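Local coordinates for aspartokinase (Synechocystis, PDB 3L76), which probably catalyses the ATP-dependent phosphorylation of the beta-carboxyl group of aspartate, an early step towards lysine and threonine, both of which are bound in this structure, at residues A[98-103]-A[131-136]; A[271-276]-A[321-326]; A[287-292]-A[314-319]. One frame throughout, in Å; residues are numbered along the deposited sequence.

Contact 1 (A[98-103]-A[131-136])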
loop_
_atom_site.group_PDB
_atom_site.type_symbol
_atom_site.label_atom_id
_atom_site.label_comp_id
_atom_site.label_asym_id
_atom_site.label_seq_id
_atom_site.Cartn_x
_atom_site.Cartn_y
_atom_site.Cartn_z
ATOM N N ALA A 98 2.666 -6.231 -12.296
ATOM C CA ALA A 98 3.152 -6.849 -13.534
ATOM C C ALA A 98 2.436 -8.140 -13.937
ATOM O O ALA A 98 2.631 -8.645 -15.044
ATOM C CB ALA A 98 4.656 -7.080 -13.456
ATOM N N GLN A 99 1.612 -8.674 -13.044
ATOM C CA GLN A 99 0.851 -9.877 -13.350
ATOM C C GLN A 99 -0.354 -9.553 -14.223
ATOM O O GLN A 99 -0.905 -10.431 -14.891
ATOM C CB GLN A 99 0.401 -10.561 -12.059
ATOM C CG GLN A 99 1.547 -11.068 -11.191
ATOM C CD GLN A 99 1.084 -11.533 -9.816
ATOM O OE1 GLN A 99 0.332 -10.835 -9.124
ATOM N NE2 GLN A 99 1.547 -12.713 -9.407
ATOM N N VAL A 100 -0.751 -8.282 -14.217
ATOM C CA VAL A 100 -1.915 -7.822 -14.976
ATOM C C VAL A 100 -1.515 -7.008 -16.201
ATOM O O VAL A 100 -2.095 -7.164 -17.268
ATOM C CB VAL A 100 -2.863 -6.978 -14.108
ATOM C CG1 VAL A 100 -4.144 -6.708 -14.855
ATOM C CG2 VAL A 100 -3.167 -7.687 -12.794
ATOM N N GLY A 101 -0.524 -6.139 -16.049
ATOM C CA GLY A 101 -0.104 -5.303 -17.154
ATOM C C GLY A 101 0.939 -4.254 -16.829
ATOM O O GLY A 101 1.449 -4.180 -15.719
ATOM N N ILE A 102 1.246 -3.429 -17.818
ATOM C CA ILE A 102 2.327 -2.466 -17.710
ATOM C C ILE A 102 1.939 -1.100 -18.274
ATOM O O ILE A 102 1.457 -0.995 -19.404
ATOM C CB ILE A 102 3.574 -2.967 -18.459
ATOM C CG1 ILE A 102 4.037 -4.305 -17.884
ATOM C CG2 ILE A 102 4.689 -1.946 -18.387
ATOM C CD1 ILE A 102 5.291 -4.828 -18.525
ATOM N N VAL A 103 2.146 -0.062 -17.468
ATOM C CA VAL A 103 1.991 1.313 -17.912
ATOM C C VAL A 103 3.367 1.912 -18.151
ATOM O O VAL A 103 4.258 1.769 -17.329
ATOM C CB VAL A 103 1.269 2.169 -16.871
ATOM C CG1 VAL A 103 0.922 3.522 -17.475
ATOM C CG2 VAL A 103 0.017 1.475 -16.402
ATOM N N VAL A 131 -10.786 -13.928 -11.219
ATOM C CA VAL A 131 -9.605 -13.130 -10.974
ATOM C C VAL A 131 -9.939 -11.685 -10.669
ATOM O O VAL A 131 -10.606 -10.992 -11.429
ATOM C CB VAL A 131 -8.439 -13.343 -11.992
ATOM C CG1 VAL A 131 -8.740 -14.385 -13.068
ATOM C CG2 VAL A 131 -7.780 -12.059 -12.436
ATOM N N VAL A 132 -9.501 -11.271 -9.494
ATOM C CA VAL A 132 -9.773 -9.954 -8.979
ATOM C C VAL A 132 -8.471 -9.196 -9.073
ATOM O O VAL A 132 -7.454 -9.640 -8.535
ATOM C CB VAL A 132 -10.207 -10.048 -7.531
ATOM C CG1 VAL A 132 -10.383 -8.663 -6.927
ATOM C CG2 VAL A 132 -11.478 -10.888 -7.429
ATOM N N VAL A 133 -8.488 -8.064 -9.778
ATOM C CA VAL A 133 -7.233 -7.392 -10.085
ATOM C C VAL A 133 -7.123 -5.976 -9.581
ATOM O O VAL A 133 -8.117 -5.295 -9.345
ATOM C CB VAL A 133 -6.800 -7.426 -11.603
ATOM C CG1 VAL A 133 -7.209 -8.681 -12.350
ATOM C CG2 VAL A 133 -7.032 -6.122 -12.328
ATOM N N ALA A 134 -5.877 -5.552 -9.420
ATOM C CA ALA A 134 -5.561 -4.207 -8.982
ATOM C C ALA A 134 -4.090 -3.907 -9.244
ATOM O O ALA A 134 -3.194 -4.660 -8.837
ATOM C CB ALA A 134 -5.888 -4.036 -7.513
ATOM N N GLY A 135 -3.851 -2.807 -9.944
ATOM C CA GLY A 135 -2.503 -2.348 -10.197
ATOM C C GLY A 135 -1.891 -2.820 -11.502
ATOM O O GLY A 135 -2.240 -3.868 -12.052
ATOM N N PHE A 136 -0.971 -2.011 -12.007
ATOM C CA PHE A 136 -0.124 -2.401 -13.117
ATOM C C PHE A 136 1.276 -2.022 -12.707
ATOM O O PHE A 136 1.464 -1.248 -11.770
ATOM C CB PHE A 136 -0.492 -1.636 -14.392
ATOM C CG PHE A 136 -1.934 -1.762 -14.782
ATOM C CD1 PHE A 136 -2.375 -2.852 -15.516
ATOM C CD2 PHE A 136 -2.850 -0.789 -14.415
ATOM C CE1 PHE A 136 -3.701 -2.971 -15.871
ATOM C CE2 PHE A 136 -4.170 -0.905 -14.767
ATOM C CZ PHE A 136 -4.597 -1.998 -15.496
#
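Phe136 packs against Gly101 and the valines near it, Val100 and Val103. Its CB rests on the carbonyl of the glycine, 3.5 Å from Gly101 O, and CD1 brings the ring rim up to the same residue, with Gly101 CA near the ring plane at 3.7 Å from CD1. Val103 approaches obliquely with CG2, 3.7 Å from Phe136 CB, while Val100 CG1 lies 3.9 Å from Phe136 CE1. The other Val100 methyl, CG2, meets the earlier residue Val133 of strand 130-138, 3.8 Å from its CB. Phe136 can serve these neighbours together because its CG stands beside the backbone N, anti to the carbonyl carbon (chi1 -55°), which brings the CD1 edge of the ring to Gly101 CA. With an alanine here, Val100 CG1 and Val103 CG2 would probably lose much of their packing against the ring, and a gap is likely to open beside Gly101. Backbone bonds from Gly101 and Val103 to Gln137 fix the two strands as parallel neighbours in the central sheet of the amino acid kinase domain. Helix 154-166 covers this side, placing Leu162 on Val100 and Val133 and Ser158 on Phe136, whereas helix 63-87 packs on Val132 and Ala134.

Contact 2 (A[271-276]-A[321-326])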
loop_
_atom_site.group_PDB
_atom_site.type_symbol
_atom_site.label_atom_id
_atom_site.label_comp_id
_atom_site.label_asym_id
_atom_site.label_seq_id
_atom_site.Cartn_x
_atom_site.Cartn_y
_atom_site.Cartn_z
ATOM N N ALA A 271 -21.338 23.808 -47.085
ATOM C CA ALA A 271 -21.568 25.139 -47.652
ATOM C C ALA A 271 -22.313 25.997 -46.629
ATOM O O ALA A 271 -23.229 25.526 -45.949
ATOM C CB ALA A 271 -22.354 25.055 -48.962
ATOM N N LYS A 272 -21.910 27.255 -46.522
ATOM C CA LYS A 272 -22.467 28.150 -45.514
ATOM C C LYS A 272 -23.606 29.038 -46.044
ATOM O O LYS A 272 -23.512 29.656 -47.119
ATOM C CB LYS A 272 -21.359 29.025 -44.904
ATOM C CG LYS A 272 -21.837 29.962 -43.796
ATOM C CD LYS A 272 -20.837 31.063 -43.510
ATOM C CE LYS A 272 -20.781 32.071 -44.639
ATOM N NZ LYS A 272 -19.900 33.246 -44.338
ATOM N N VAL A 273 -24.690 29.074 -45.280
ATOM C CA VAL A 273 -25.663 30.135 -45.385
ATOM C C VAL A 273 -25.646 30.944 -44.084
ATOM O O VAL A 273 -25.700 30.388 -42.998
ATOM C CB VAL A 273 -27.085 29.602 -45.618
ATOM C CG1 VAL A 273 -28.031 30.752 -45.768
ATOM C CG2 VAL A 273 -27.143 28.702 -46.853
ATOM N N ALA A 274 -25.563 32.263 -44.193
ATOM C CA ALA A 274 -25.663 33.110 -43.012
ATOM C C ALA A 274 -26.737 34.183 -43.210
ATOM O O ALA A 274 -26.846 34.789 -44.283
ATOM C CB ALA A 274 -24.298 33.747 -42.690
ATOM N N LEU A 275 -27.551 34.376 -42.177
ATOM C CA LEU A 275 -28.442 35.523 -42.077
ATOM C C LEU A 275 -27.795 36.572 -41.187
ATOM O O LEU A 275 -27.592 36.338 -40.004
ATOM C CB LEU A 275 -29.770 35.111 -41.462
ATOM C CG LEU A 275 -30.973 35.259 -42.388
ATOM C CD1 LEU A 275 -32.247 34.986 -41.617
ATOM C CD2 LEU A 275 -31.001 36.656 -43.018
ATOM N N LEU A 276 -27.470 37.722 -41.766
ATOM C CA LEU A 276 -26.780 38.791 -41.051
ATOM C C LEU A 276 -27.743 39.820 -40.468
ATOM O O LEU A 276 -28.780 40.118 -41.063
ATOM C CB LEU A 276 -25.835 39.510 -42.010
ATOM C CG LEU A 276 -24.805 38.665 -42.742
ATOM C CD1 LEU A 276 -24.101 39.513 -43.776
ATOM C CD2 LEU A 276 -23.814 38.046 -41.753
ATOM N N ASP A 321 -24.797 20.393 -52.340
ATOM C CA ASP A 321 -25.875 20.265 -53.313
ATOM C C ASP A 321 -27.175 20.891 -52.833
ATOM O O ASP A 321 -28.115 21.100 -53.616
ATOM C CB ASP A 321 -26.118 18.788 -53.633
ATOM C CG ASP A 321 -25.066 18.208 -54.556
ATOM O OD1 ASP A 321 -24.388 18.989 -55.255
ATOM O OD2 ASP A 321 -24.922 16.972 -54.587
ATOM N N LEU A 322 -27.233 21.157 -51.538
ATOM C CA LEU A 322 -28.414 21.745 -50.926
ATOM C C LEU A 322 -28.288 23.254 -50.724
ATOM O O LEU A 322 -29.253 23.911 -50.350
ATOM C CB LEU A 322 -28.688 21.061 -49.589
ATOM C CG LEU A 322 -30.041 20.369 -49.517
ATOM C CD1 LEU A 322 -30.491 19.961 -50.894
ATOM C CD2 LEU A 322 -29.928 19.174 -48.642
ATOM N N LEU A 323 -27.095 23.796 -50.958
ATOM C CA LEU A 323 -26.848 25.222 -50.727
ATOM C C LEU A 323 -27.842 26.127 -51.461
ATOM O O LEU A 323 -28.390 27.067 -50.886
ATOM C CB LEU A 323 -25.443 25.602 -51.169
ATOM C CG LEU A 323 -25.239 27.111 -51.085
ATOM C CD1 LEU A 323 -25.364 27.537 -49.636
ATOM C CD2 LEU A 323 -23.901 27.528 -51.664
ATOM N N ASN A 324 -28.047 25.857 -52.745
ATOM C CA ASN A 324 -28.997 26.629 -53.537
ATOM C C ASN A 324 -30.403 26.596 -52.945
ATOM O O ASN A 324 -31.026 27.634 -52.750
ATOM C CB ASN A 324 -29.010 26.154 -54.996
ATOM C CG ASN A 324 -27.800 26.639 -55.776
ATOM O OD1 ASN A 324 -27.036 27.485 -55.305
ATOM N ND2 ASN A 324 -27.622 26.108 -56.972
ATOM N N THR A 325 -30.908 25.401 -52.663
ATOM C CA THR A 325 -32.202 25.289 -52.009
ATOM C C THR A 325 -32.192 26.098 -50.729
ATOM O O THR A 325 -33.083 26.902 -50.483
ATOM C CB THR A 325 -32.517 23.859 -51.615
ATOM O OG1 THR A 325 -32.573 23.035 -52.788
ATOM C CG2 THR A 325 -33.846 23.809 -50.890
ATOM N N ALA A 326 -31.164 25.873 -49.915
ATOM C CA ALA A 326 -31.082 26.479 -48.595
ATOM C C ALA A 326 -31.046 28.015 -48.646
ATOM O O ALA A 326 -31.653 28.684 -47.808
ATOM C CB ALA A 326 -29.876 25.921 -47.839
#
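Leu323 and Val273 join the second helix of an ACT domain to its first strand, a packing that belongs to the beta-alpha-beta-beta-alpha-beta fold, in which helices cover one face of an antiparallel sheet. The tight part is gathered round Leu323. With CG anti to the backbone N (chi1 173°), the leucine extends from the first turn of helix 323-333 down to the strand, where CD1 comes 3.5 Å from Val273 CG2 and 3.8 Å from Lys272 O. Nearer its root, Leu323 CB sits 3.8 Å from Ala271 CB, so the alanine methyl packs against the base of the leucine. Val351 of the neighbouring strand 348-361 also touches Leu323.

The solvent side is looser: Asp321 and Asn324 are exposed and take no part in the contact. Its side-chain contacts are all apolar apart from the approach to Lys272 O, and no hydrogen bond joins the two segments. On the far face of the strand, Lys272 NZ is hydrogen-bonded to Gln480 OE1, in another ACT domain. Ala326, three residues after Leu323 and on the same side of the helix, makes the looser second contact, its CB 4.0 Å from Val273 CG2.

Contact 3 (A[287-292]-A[314-319])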
loop_
_atom_site.group_PDB
_atom_site.type_symbol
_atom_site.label_atom_id
_atom_site.label_comp_id
_atom_site.label_asym_id
_atom_site.label_seq_id
_atom_site.Cartn_x
_atom_site.Cartn_y
_atom_site.Cartn_z
ATOM N N LYS A 287 -38.124 30.742 -36.026
ATOM C CA LYS A 287 -38.757 30.880 -37.340
ATOM C C LYS A 287 -37.858 30.462 -38.497
ATOM O O LYS A 287 -38.289 29.732 -39.380
ATOM C CB LYS A 287 -39.293 32.296 -37.592
ATOM C CG LYS A 287 -39.906 32.427 -38.983
ATOM C CD LYS A 287 -40.898 33.564 -39.090
ATOM C CE LYS A 287 -41.987 33.249 -40.122
ATOM N NZ LYS A 287 -42.879 32.120 -39.703
ATOM N N LEU A 288 -36.621 30.942 -38.495
ATOM C CA LEU A 288 -35.641 30.549 -39.504
ATOM C C LEU A 288 -35.630 29.038 -39.735
ATOM O O LEU A 288 -35.881 28.550 -40.840
ATOM C CB LEU A 288 -34.238 30.977 -39.075
ATOM C CG LEU A 288 -33.242 31.423 -40.151
ATOM C CD1 LEU A 288 -31.796 31.266 -39.643
ATOM C CD2 LEU A 288 -33.430 30.691 -41.458
ATOM N N PHE A 289 -35.332 28.291 -38.685
ATOM C CA PHE A 289 -35.064 26.880 -38.859
ATOM C C PHE A 289 -36.349 26.084 -39.015
ATOM O O PHE A 289 -36.358 25.036 -39.651
ATOM C CB PHE A 289 -34.165 26.344 -37.729
ATOM C CG PHE A 289 -32.789 26.964 -37.718
ATOM C CD1 PHE A 289 -31.821 26.562 -38.633
ATOM C CD2 PHE A 289 -32.468 27.958 -36.810
ATOM C CE1 PHE A 289 -30.554 27.134 -38.634
ATOM C CE2 PHE A 289 -31.202 28.540 -36.803
ATOM C CZ PHE A 289 -30.244 28.127 -37.716
ATOM N N ARG A 290 -37.440 26.590 -38.453
ATOM C CA ARG A 290 -38.727 25.952 -38.680
ATOM C C ARG A 290 -39.026 25.923 -40.177
ATOM O O ARG A 290 -39.293 24.861 -40.733
ATOM C CB ARG A 290 -39.847 26.650 -37.914
ATOM C CG ARG A 290 -39.960 26.262 -36.447
ATOM C CD ARG A 290 -41.328 26.648 -35.911
ATOM N NE ARG A 290 -41.674 28.020 -36.281
ATOM C CZ ARG A 290 -41.856 29.011 -35.414
ATOM N NH1 ARG A 290 -41.750 28.786 -34.109
ATOM N NH2 ARG A 290 -42.156 30.226 -35.852
ATOM N N ASP A 291 -38.953 27.080 -40.834
ATOM C CA ASP A 291 -39.253 27.148 -42.258
ATOM C C ASP A 291 -38.282 26.315 -43.083
ATOM O O ASP A 291 -38.701 25.575 -43.970
ATOM C CB ASP A 291 -39.286 28.594 -42.764
ATOM C CG ASP A 291 -40.364 29.428 -42.097
ATOM O OD1 ASP A 291 -41.296 28.845 -41.505
ATOM O OD2 ASP A 291 -40.276 30.673 -42.168
ATOM N N ILE A 292 -36.987 26.421 -42.795
ATOM C CA ILE A 292 -36.004 25.586 -43.480
ATOM C C ILE A 292 -36.336 24.093 -43.380
ATOM O O ILE A 292 -36.186 23.340 -44.350
ATOM C CB ILE A 292 -34.587 25.832 -42.963
ATOM C CG1 ILE A 292 -34.175 27.276 -43.225
ATOM C CG2 ILE A 292 -33.591 24.860 -43.612
ATOM C CD1 ILE A 292 -32.862 27.678 -42.571
ATOM N N ILE A 314 -26.914 34.667 -37.771
ATOM C CA ILE A 314 -27.106 33.237 -37.627
ATOM C C ILE A 314 -26.475 32.505 -38.817
ATOM O O ILE A 314 -26.787 32.797 -39.972
ATOM C CB ILE A 314 -28.567 32.868 -37.498
ATOM C CG1 ILE A 314 -29.184 33.580 -36.291
ATOM C CG2 ILE A 314 -28.709 31.358 -37.373
ATOM C CD1 ILE A 314 -30.653 33.269 -36.055
ATOM N N ALA A 315 -25.569 31.574 -38.535
ATOM C CA ALA A 315 -24.894 30.845 -39.597
ATOM C C ALA A 315 -25.168 29.375 -39.457
ATOM O O ALA A 315 -25.308 28.871 -38.355
ATOM C CB ALA A 315 -23.406 31.119 -39.596
ATOM N N PHE A 316 -25.299 28.701 -40.589
ATOM C CA PHE A 316 -25.447 27.254 -40.596
ATOM C C PHE A 316 -24.790 26.667 -41.834
ATOM O O PHE A 316 -24.476 27.387 -42.778
ATOM C CB PHE A 316 -26.910 26.828 -40.465
ATOM C CG PHE A 316 -27.794 27.309 -41.575
ATOM C CD1 PHE A 316 -27.993 26.542 -42.698
ATOM C CD2 PHE A 316 -28.450 28.522 -41.480
ATOM C CE1 PHE A 316 -28.828 26.980 -43.717
ATOM C CE2 PHE A 316 -29.276 28.965 -42.500
ATOM C CZ PHE A 316 -29.461 28.191 -43.615
ATOM N N THR A 317 -24.519 25.368 -41.807
ATOM C CA THR A 317 -23.995 24.717 -42.994
ATOM C C THR A 317 -24.905 23.613 -43.448
ATOM O O THR A 317 -25.724 23.089 -42.702
ATOM C CB THR A 317 -22.569 24.136 -42.810
ATOM O OG1 THR A 317 -22.599 23.032 -41.887
ATOM C CG2 THR A 317 -21.610 25.224 -42.343
ATOM N N VAL A 318 -24.679 23.218 -44.680
ATOM C CA VAL A 318 -25.567 22.350 -45.379
ATOM C C VAL A 318 -24.662 21.628 -46.391
ATOM O O VAL A 318 -23.550 22.086 -46.680
ATOM C CB VAL A 318 -26.628 23.284 -46.017
ATOM C CG1 VAL A 318 -26.654 23.263 -47.536
ATOM C CG2 VAL A 318 -27.968 23.305 -45.250
ATOM N N VAL A 319 -25.105 20.477 -46.874
ATOM C CA VAL A 319 -24.392 19.766 -47.927
ATOM C C VAL A 319 -24.349 20.636 -49.194
ATOM O O VAL A 319 -25.327 21.314 -49.505
ATOM C CB VAL A 319 -25.083 18.411 -48.186
ATOM C CG1 VAL A 319 -24.903 17.962 -49.633
ATOM C CG2 VAL A 319 -24.558 17.373 -47.192
#
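Phe316 reaches from strand 314-318 into the underside of helix 287-292, and its atoms can be followed outward one by one. The ring starts from the crowded position between backbone N and carbonyl carbon (chi1 61°), which lifts it off the strand towards the helix. At the root, Phe316 CB lies 4.1 Å from Phe289 CE1. The same atom of Phe289 also approaches CG, and comes closest to Phe316 CD2, at 3.8 Å. Here the two rings form an offset edge-to-face pair: the edge of Phe289 is turned to the face of Phe316, with centroids 5.7 Å apart and planes at 70°. Further out, Phe316 CE2 meets Ile292 CD1, and at the tip Phe316 CZ touches that methyl at 3.6 Å. The phenylalanine is thus held by an aromatic edge near its base and by an isoleucine at its end.

A second row of contacts is built on Ile314. Its CG2 takes Phe289 CZ at 3.6 Å and, tip to tip, Leu288 CD1 at 3.8 Å. The side chain of Ile314 also comes within about 4 Å of a bound threonine and touches Gln304, a residue of that pocket.

The axes of the short helix and strand segments approach to 11.3 Å and cross at -28°, as helix 284-294 packs on the antiparallel sheet of the ACT domain. Thr330 of helix 323-333 lies against both Ile292 and Phe316. Phe316 touches Val273 and Leu288 touches Leu275, both on strand 271-279, while helix 543-552, from another ACT domain, packs beside helix 284-294, and the ring of Phe548 meets that of Phe289.

All three contacts are buried and mostly apolar, with no hydrogen bond across them, so the comparison turns on place rather than polarity. Contact 1 belongs to the amino acid kinase domain and lies about 54 and 52 Å, centre to centre, from contacts 2 and 3, on the other side of the chain's centre. It joins two parallel strands, whereas contacts 2 and 3 each lay a helix on the same ACT sheet. Those two have centres about 8 Å apart and use neighbouring strands of that sheet, with Leu275 N 2.8 Å from Ile314 O in a probable hydrogen bond. The side chains of contact 2 are all aliphatic; contact 3 adds an aromatic pair and is the closer to the bound lysine and threonine.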